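Local coordinates for protein elongation factor 1-gamma 1 (Saccharomyces cerevisiae, PDB 1NHY) that forms part of the eukaryotic elongation factor 1 complex in translation, probably tethering it to other cell components, its N-terminal GST-like domain mediating the interaction with eEFB1, at residues W15-L20 with A65-L70; A94-W99 with S159-V164. All coordinates share one frame; numbering follows the deposited sequence.

Contacts 1 and 2 lie in the two halves of a GST-like fold and touch each other where the halves meet. Contact 1 pairs helices 12-24 and 63-73 of the thioredoxin-like N-terminal half, and contact 2 pairs helices 90-107 and 160-175 of the all-helical C-terminal half. In both contacts the paired segments run nearly parallel. The contact centres lie about 13 Å apart, and the two meet along helix 160-175: Val16 CG2 packs 4.0 Å from Leu163 O, while Asn67 OD1 packs 4.2 Å from Val164 CG2. Val16 and Asn67, which pair the helices of contact 1, thus also touch the C-terminal half, at residues that follow those meeting Ile96 and Trp99.

Contact 1 of 2, residues W15-L20 with A65-L70; sequences WVPRGL and AINYYL
The two helices that pack side by side in the thioredoxin-like domain of GST proteins, 12-24 and 63-73, meet here through Val16, Pro17 and Leu20 on one and Ile66, Asn67 and Leu70 on the other. The axes of segments 15-20 and 65-70 pass 9.2 Å apart at an angle of 14°, and the nearest CA pair is that of Pro17 and Asn67, 5.3 Å apart. The Asn67 side chain reaches across, its CG lying anti to the carbonyl carbon (chi1 -79°), and its amide enters among three apolar neighbours. Val16 crosses it at about a right angle, bringing CG1 to 3.4 Å from Asn67 ND2. Leu20 crosses it in a similar way through CD1, which also lies 3.5 Å from Asn67 O. Pro17 flanks the same amide; the spacing modelled there is too tight to be trusted. Pro17 CB also lies 4.5 Å from Ile66 CG2. One turn further on, Leu70 CD1 fits against both Pro17 CB, at 4.0 Å, and Leu20 CD1, at 4.2 Å. No hydrogen bond links the segments. Ala65 and Ile66 carry helix 63-73 onto Leu60 of strand 59-61; neighbouring helices packed on a sheet are typical of the thioredoxin fold.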
loop_
_atom_site.group_PDB
_atom_site.type_symbol
_atom_site.label_atom_id
_atom_site.label_comp_id
_atom_site.label_asym_id
_atom_site.label_seq_id
_atom_site.Cartn_x
_atom_site.Cartn_y
_atom_site.Cartn_z
ATOM N N TRP A 15 5.542 -2.443 -3.025
ATOM C CA TRP A 15 5.954 -2.772 -1.681
ATOM C C TRP A 15 5.261 -3.984 -1.072
ATOM O O TRP A 15 5.922 -4.973 -0.744
ATOM C CB TRP A 15 5.785 -1.543 -0.793
ATOM C CG TRP A 15 6.733 -0.416 -1.144
ATOM C CD1 TRP A 15 7.410 -0.231 -2.326
ATOM C CD2 TRP A 15 7.070 0.696 -0.319
ATOM N NE1 TRP A 15 8.142 0.930 -2.280
ATOM C CE2 TRP A 15 7.950 1.518 -1.060
ATOM C CE3 TRP A 15 6.710 1.085 0.980
ATOM C CZ2 TRP A 15 8.472 2.700 -0.544
ATOM C CZ3 TRP A 15 7.228 2.265 1.493
ATOM C CH2 TRP A 15 8.100 3.057 0.734
ATOM N N VAL A 16 3.941 -3.933 -0.924
ATOM C CA VAL A 16 3.241 -5.068 -0.325
ATOM C C VAL A 16 3.508 -6.391 -1.036
ATOM O O VAL A 16 3.862 -7.367 -0.391
ATOM C CB VAL A 16 1.724 -4.826 -0.234
ATOM C CG1 VAL A 16 1.021 -6.096 0.231
ATOM C CG2 VAL A 16 1.449 -3.695 0.746
ATOM N N PRO A 17 3.334 -6.450 -2.361
ATOM C CA PRO A 17 3.597 -7.726 -3.031
ATOM C C PRO A 17 4.963 -8.256 -2.659
ATOM O O PRO A 17 5.105 -9.428 -2.296
ATOM C CB PRO A 17 3.524 -7.358 -4.496
ATOM C CG PRO A 17 2.452 -6.298 -4.497
ATOM C CD PRO A 17 2.798 -5.453 -3.303
ATOM N N ARG A 18 5.972 -7.386 -2.734
ATOM C CA ARG A 18 7.334 -7.786 -2.410
ATOM C C ARG A 18 7.418 -8.274 -0.968
ATOM O O ARG A 18 7.990 -9.339 -0.701
ATOM C CB ARG A 18 8.308 -6.632 -2.636
ATOM C CG ARG A 18 9.755 -7.052 -2.418
ATOM C CD ARG A 18 10.727 -5.946 -2.763
ATOM N NE ARG A 18 10.863 -5.794 -4.201
ATOM C CZ ARG A 18 10.488 -4.717 -4.877
ATOM N NH1 ARG A 18 9.949 -3.679 -4.233
ATOM N NH2 ARG A 18 10.662 -4.687 -6.199
ATOM N N GLY A 19 6.846 -7.497 -0.048
ATOM C CA GLY A 19 6.852 -7.891 1.351
ATOM C C GLY A 19 6.143 -9.222 1.580
ATOM O O GLY A 19 6.583 -10.047 2.379
ATOM N N LEU A 20 5.044 -9.431 0.866
ATOM C CA LEU A 20 4.257 -10.648 0.983
ATOM C C LEU A 20 5.079 -11.850 0.634
ATOM O O LEU A 20 4.997 -12.883 1.296
ATOM C CB LEU A 20 3.044 -10.598 0.055
ATOM C CG LEU A 20 1.865 -9.736 0.512
ATOM C CD1 LEU A 20 0.832 -9.660 -0.599
ATOM C CD2 LEU A 20 1.263 -10.324 1.778
ATOM N N ALA A 65 -4.775 -7.483 -7.241
ATOM C CA ALA A 65 -4.885 -8.850 -7.692
ATOM C C ALA A 65 -3.682 -9.669 -7.242
ATOM O O ALA A 65 -3.843 -10.696 -6.592
ATOM C CB ALA A 65 -5.009 -8.888 -9.196
ATOM N N ILE A 66 -2.475 -9.218 -7.576
ATOM C CA ILE A 66 -1.287 -9.958 -7.183
ATOM C C ILE A 66 -1.211 -10.177 -5.674
ATOM O O ILE A 66 -0.910 -11.286 -5.213
ATOM C CB ILE A 66 -0.029 -9.264 -7.686
ATOM C CG1 ILE A 66 -0.078 -9.225 -9.210
ATOM C CG2 ILE A 66 1.203 -10.027 -7.231
ATOM C CD1 ILE A 66 0.746 -8.160 -9.814
ATOM N N ASN A 67 -1.502 -9.130 -4.907
ATOM C CA ASN A 67 -1.471 -9.238 -3.456
ATOM C C ASN A 67 -2.324 -10.387 -2.986
ATOM O O ASN A 67 -1.871 -11.239 -2.230
ATOM C CB ASN A 67 -1.962 -7.949 -2.819
ATOM C CG ASN A 67 -0.901 -6.879 -2.806
ATOM O OD1 ASN A 67 -1.202 -5.693 -2.687
ATOM N ND2 ASN A 67 0.355 -7.291 -2.917
ATOM N N TYR A 68 -3.567 -10.412 -3.440
ATOM C CA TYR A 68 -4.506 -11.468 -3.066
ATOM C C TYR A 68 -3.997 -12.833 -3.511
ATOM O O TYR A 68 -4.018 -13.801 -2.747
ATOM C CB TYR A 68 -5.864 -11.203 -3.710
ATOM C CG TYR A 68 -6.863 -12.321 -3.518
ATOM C CD1 TYR A 68 -7.590 -12.450 -2.333
ATOM C CD2 TYR A 68 -7.078 -13.265 -4.526
ATOM C CE1 TYR A 68 -8.501 -13.484 -2.158
ATOM C CE2 TYR A 68 -7.984 -14.304 -4.361
ATOM C CZ TYR A 68 -8.692 -14.403 -3.177
ATOM O OH TYR A 68 -9.603 -15.421 -3.022
ATOM N N TYR A 69 -3.549 -12.902 -4.761
ATOM C CA TYR A 69 -3.032 -14.142 -5.295
ATOM C C TYR A 69 -1.893 -14.638 -4.402
ATOM O O TYR A 69 -1.923 -15.765 -3.898
ATOM C CB TYR A 69 -2.507 -13.928 -6.708
ATOM C CG TYR A 69 -2.195 -15.226 -7.414
ATOM C CD1 TYR A 69 -3.181 -15.887 -8.143
ATOM C CD2 TYR A 69 -0.913 -15.789 -7.366
ATOM C CE1 TYR A 69 -2.907 -17.072 -8.816
ATOM C CE2 TYR A 69 -0.625 -16.970 -8.034
ATOM C CZ TYR A 69 -1.629 -17.603 -8.764
ATOM O OH TYR A 69 -1.353 -18.743 -9.483
ATOM N N LEU A 70 -0.885 -13.792 -4.212
ATOM C CA LEU A 70 0.236 -14.189 -3.380
ATOM C C LEU A 70 -0.244 -14.684 -2.026
ATOM O O LEU A 70 0.141 -15.765 -1.577
ATOM C CB LEU A 70 1.196 -13.030 -3.172
ATOM C CG LEU A 70 1.823 -12.545 -4.459
ATOM C CD1 LEU A 70 2.432 -11.198 -4.164
ATOM C CD2 LEU A 70 2.855 -13.536 -4.981
#

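Contact 2 of 2, residues A94-W99 with S159-V164; sequences AQIIRW and SLADLV
The indole of Trp99 turns away from Ala161 after its CB has touched the alanine methyl, and its flat ring goes instead to helix 126-147, where it meets the Phe143 ring edge-to-face; the Trp99 side chain also touches Ile142 and Arg146. The second flat group, the carboxylate of Asp162, stays within its own segment. Its OD2 receives the Ser159 N-H in an almost straight bond (177°) on the lone pair away from the other oxygen, and it receives the Ser159 hydroxyl from above the carboxylate plane, 46° out of it. With Ser159 as N-cap and Asp162 three residues later, this is the Ser-x-x-Asp sequence of the N-capping box well known in GST C-terminal domains; only the half from Ser159 N to Asp162 OD2 is made in this model, the hydroxyl donating to OD2 rather than accepting from Asp162 N. OD1 is held by Leu153 N and the indole NE1 of Trp191, so four donors surround a buried acid at the start of a helix, which probably favours its charged form.

Against this capped first turn packs Ile96 of helix 90-107. The two short axes are 8.6 Å apart and inclined by 11°, nearly parallel. The CG2 methyl of Ile96, anti to the backbone N, lies against the beginning of the other helix, 3.8 Å from Ala161 N and 4.5 Å from Leu160 CB. The other branch, CG1, lies 4.2 Å from Ser159 CB. Across the segments the packing is apolar, without hydrogen bonds, although Gln100 NE2, one residue beyond Trp99, donates to Leu160 O. The methyl of Ala161 rests against both residues of helix 90-107: its CB is 4.0 Å from Trp99 CB and 3.5 Å from the backbone oxygen, Ile96 O.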
loop_
_atom_site.group_PDB
_atom_site.type_symbol
_atom_site.label_atom_id
_atom_site.label_comp_id
_atom_site.label_asym_id
_atom_site.label_seq_id
_atom_site.Cartn_x
_atom_site.Cartn_y
_atom_site.Cartn_z
ATOM N N ALA A 94 -15.383 -8.821 4.847
ATOM C CA ALA A 94 -15.963 -7.589 4.318
ATOM C C ALA A 94 -15.273 -6.352 4.877
ATOM O O ALA A 94 -14.810 -5.474 4.127
ATOM C CB ALA A 94 -17.438 -7.534 4.620
ATOM N N GLN A 95 -15.205 -6.284 6.199
ATOM C CA GLN A 95 -14.571 -5.159 6.841
ATOM C C GLN A 95 -13.175 -4.904 6.306
ATOM O O GLN A 95 -12.772 -3.754 6.111
ATOM C CB GLN A 95 -14.523 -5.395 8.333
ATOM C CG GLN A 95 -15.789 -4.967 9.004
ATOM C CD GLN A 95 -16.072 -3.497 8.765
ATOM O OE1 GLN A 95 -15.152 -2.707 8.561
ATOM N NE2 GLN A 95 -17.344 -3.115 8.804
ATOM N N ILE A 96 -12.431 -5.974 6.063
ATOM C CA ILE A 96 -11.087 -5.809 5.552
ATOM C C ILE A 96 -11.149 -5.133 4.187
ATOM O O ILE A 96 -10.333 -4.266 3.866
ATOM C CB ILE A 96 -10.363 -7.151 5.402
ATOM C CG1 ILE A 96 -10.235 -7.832 6.769
ATOM C CG2 ILE A 96 -9.006 -6.921 4.766
ATOM C CD1 ILE A 96 -9.782 -9.270 6.693
ATOM N N ILE A 97 -12.133 -5.530 3.392
ATOM C CA ILE A 97 -12.318 -4.988 2.054
ATOM C C ILE A 97 -12.780 -3.555 2.139
ATOM O O ILE A 97 -12.514 -2.733 1.254
ATOM C CB ILE A 97 -13.371 -5.790 1.293
ATOM C CG1 ILE A 97 -12.990 -7.267 1.340
ATOM C CG2 ILE A 97 -13.488 -5.295 -0.121
ATOM C CD1 ILE A 97 -13.868 -8.155 0.540
ATOM N N ARG A 98 -13.492 -3.254 3.210
ATOM C CA ARG A 98 -13.962 -1.903 3.384
ATOM C C ARG A 98 -12.767 -0.966 3.435
ATOM O O ARG A 98 -12.619 -0.095 2.580
ATOM C CB ARG A 98 -14.774 -1.795 4.658
ATOM C CG ARG A 98 -15.205 -0.402 4.962
ATOM C CD ARG A 98 -16.129 -0.411 6.140
ATOM N NE ARG A 98 -15.785 0.660 7.064
ATOM C CZ ARG A 98 -16.586 1.106 8.021
ATOM N NH1 ARG A 98 -17.807 0.564 8.179
ATOM N NH2 ARG A 98 -16.157 2.090 8.815
ATOM N N TRP A 99 -11.896 -1.153 4.419
ATOM C CA TRP A 99 -10.738 -0.285 4.518
ATOM C C TRP A 99 -9.837 -0.442 3.328
ATOM O O TRP A 99 -9.282 0.539 2.816
ATOM C CB TRP A 99 -10.002 -0.566 5.796
ATOM C CG TRP A 99 -10.850 -0.159 6.929
ATOM C CD1 TRP A 99 -11.752 -0.930 7.601
ATOM C CD2 TRP A 99 -10.898 1.141 7.520
ATOM N NE1 TRP A 99 -12.360 -0.191 8.584
ATOM C CE2 TRP A 99 -11.856 1.087 8.557
ATOM C CE3 TRP A 99 -10.221 2.353 7.276
ATOM C CZ2 TRP A 99 -12.154 2.197 9.360
ATOM C CZ3 TRP A 99 -10.513 3.450 8.064
ATOM C CH2 TRP A 99 -11.474 3.367 9.098
ATOM N N SER A 159 -4.065 -6.783 8.992
ATOM C CA SER A 159 -4.741 -7.409 7.861
ATOM C C SER A 159 -4.275 -6.809 6.551
ATOM O O SER A 159 -3.689 -5.719 6.509
ATOM C CB SER A 159 -6.255 -7.192 7.969
ATOM O OG SER A 159 -6.551 -5.832 8.276
ATOM N N LEU A 160 -4.558 -7.515 5.472
ATOM C CA LEU A 160 -4.204 -7.026 4.162
ATOM C C LEU A 160 -4.583 -5.543 4.080
ATOM O O LEU A 160 -3.909 -4.768 3.393
ATOM C CB LEU A 160 -4.961 -7.799 3.100
ATOM C CG LEU A 160 -4.267 -7.958 1.749
ATOM C CD1 LEU A 160 -5.344 -7.905 0.693
ATOM C CD2 LEU A 160 -3.217 -6.875 1.496
ATOM N N ALA A 161 -5.654 -5.140 4.776
ATOM C CA ALA A 161 -6.073 -3.734 4.759
ATOM C C ALA A 161 -4.971 -2.823 5.302
ATOM O O ALA A 161 -4.478 -1.929 4.604
ATOM C CB ALA A 161 -7.326 -3.545 5.570
ATOM N N ASP A 162 -4.588 -3.046 6.550
ATOM C CA ASP A 162 -3.539 -2.255 7.169
ATOM C C ASP A 162 -2.320 -2.181 6.277
ATOM O O ASP A 162 -1.766 -1.108 6.069
ATOM C CB ASP A 162 -3.156 -2.886 8.483
ATOM C CG ASP A 162 -4.340 -3.065 9.380
ATOM O OD1 ASP A 162 -4.839 -2.035 9.861
ATOM O OD2 ASP A 162 -4.781 -4.218 9.590
ATOM N N LEU A 163 -1.903 -3.322 5.743
ATOM C CA LEU A 163 -0.741 -3.317 4.878
ATOM C C LEU A 163 -0.879 -2.309 3.760
ATOM O O LEU A 163 -0.079 -1.392 3.648
ATOM C CB LEU A 163 -0.507 -4.701 4.295
ATOM C CG LEU A 163 -0.017 -5.702 5.345
ATOM C CD1 LEU A 163 0.248 -7.030 4.662
ATOM C CD2 LEU A 163 1.252 -5.194 6.022
ATOM N N VAL A 164 -1.901 -2.475 2.936
ATOM C CA VAL A 164 -2.110 -1.561 1.830
ATOM C C VAL A 164 -2.294 -0.139 2.299
ATOM O O VAL A 164 -1.561 0.756 1.887
ATOM C CB VAL A 164 -3.314 -1.981 1.021
ATOM C CG1 VAL A 164 -3.730 -0.862 0.076
ATOM C CG2 VAL A 164 -2.966 -3.245 0.253
#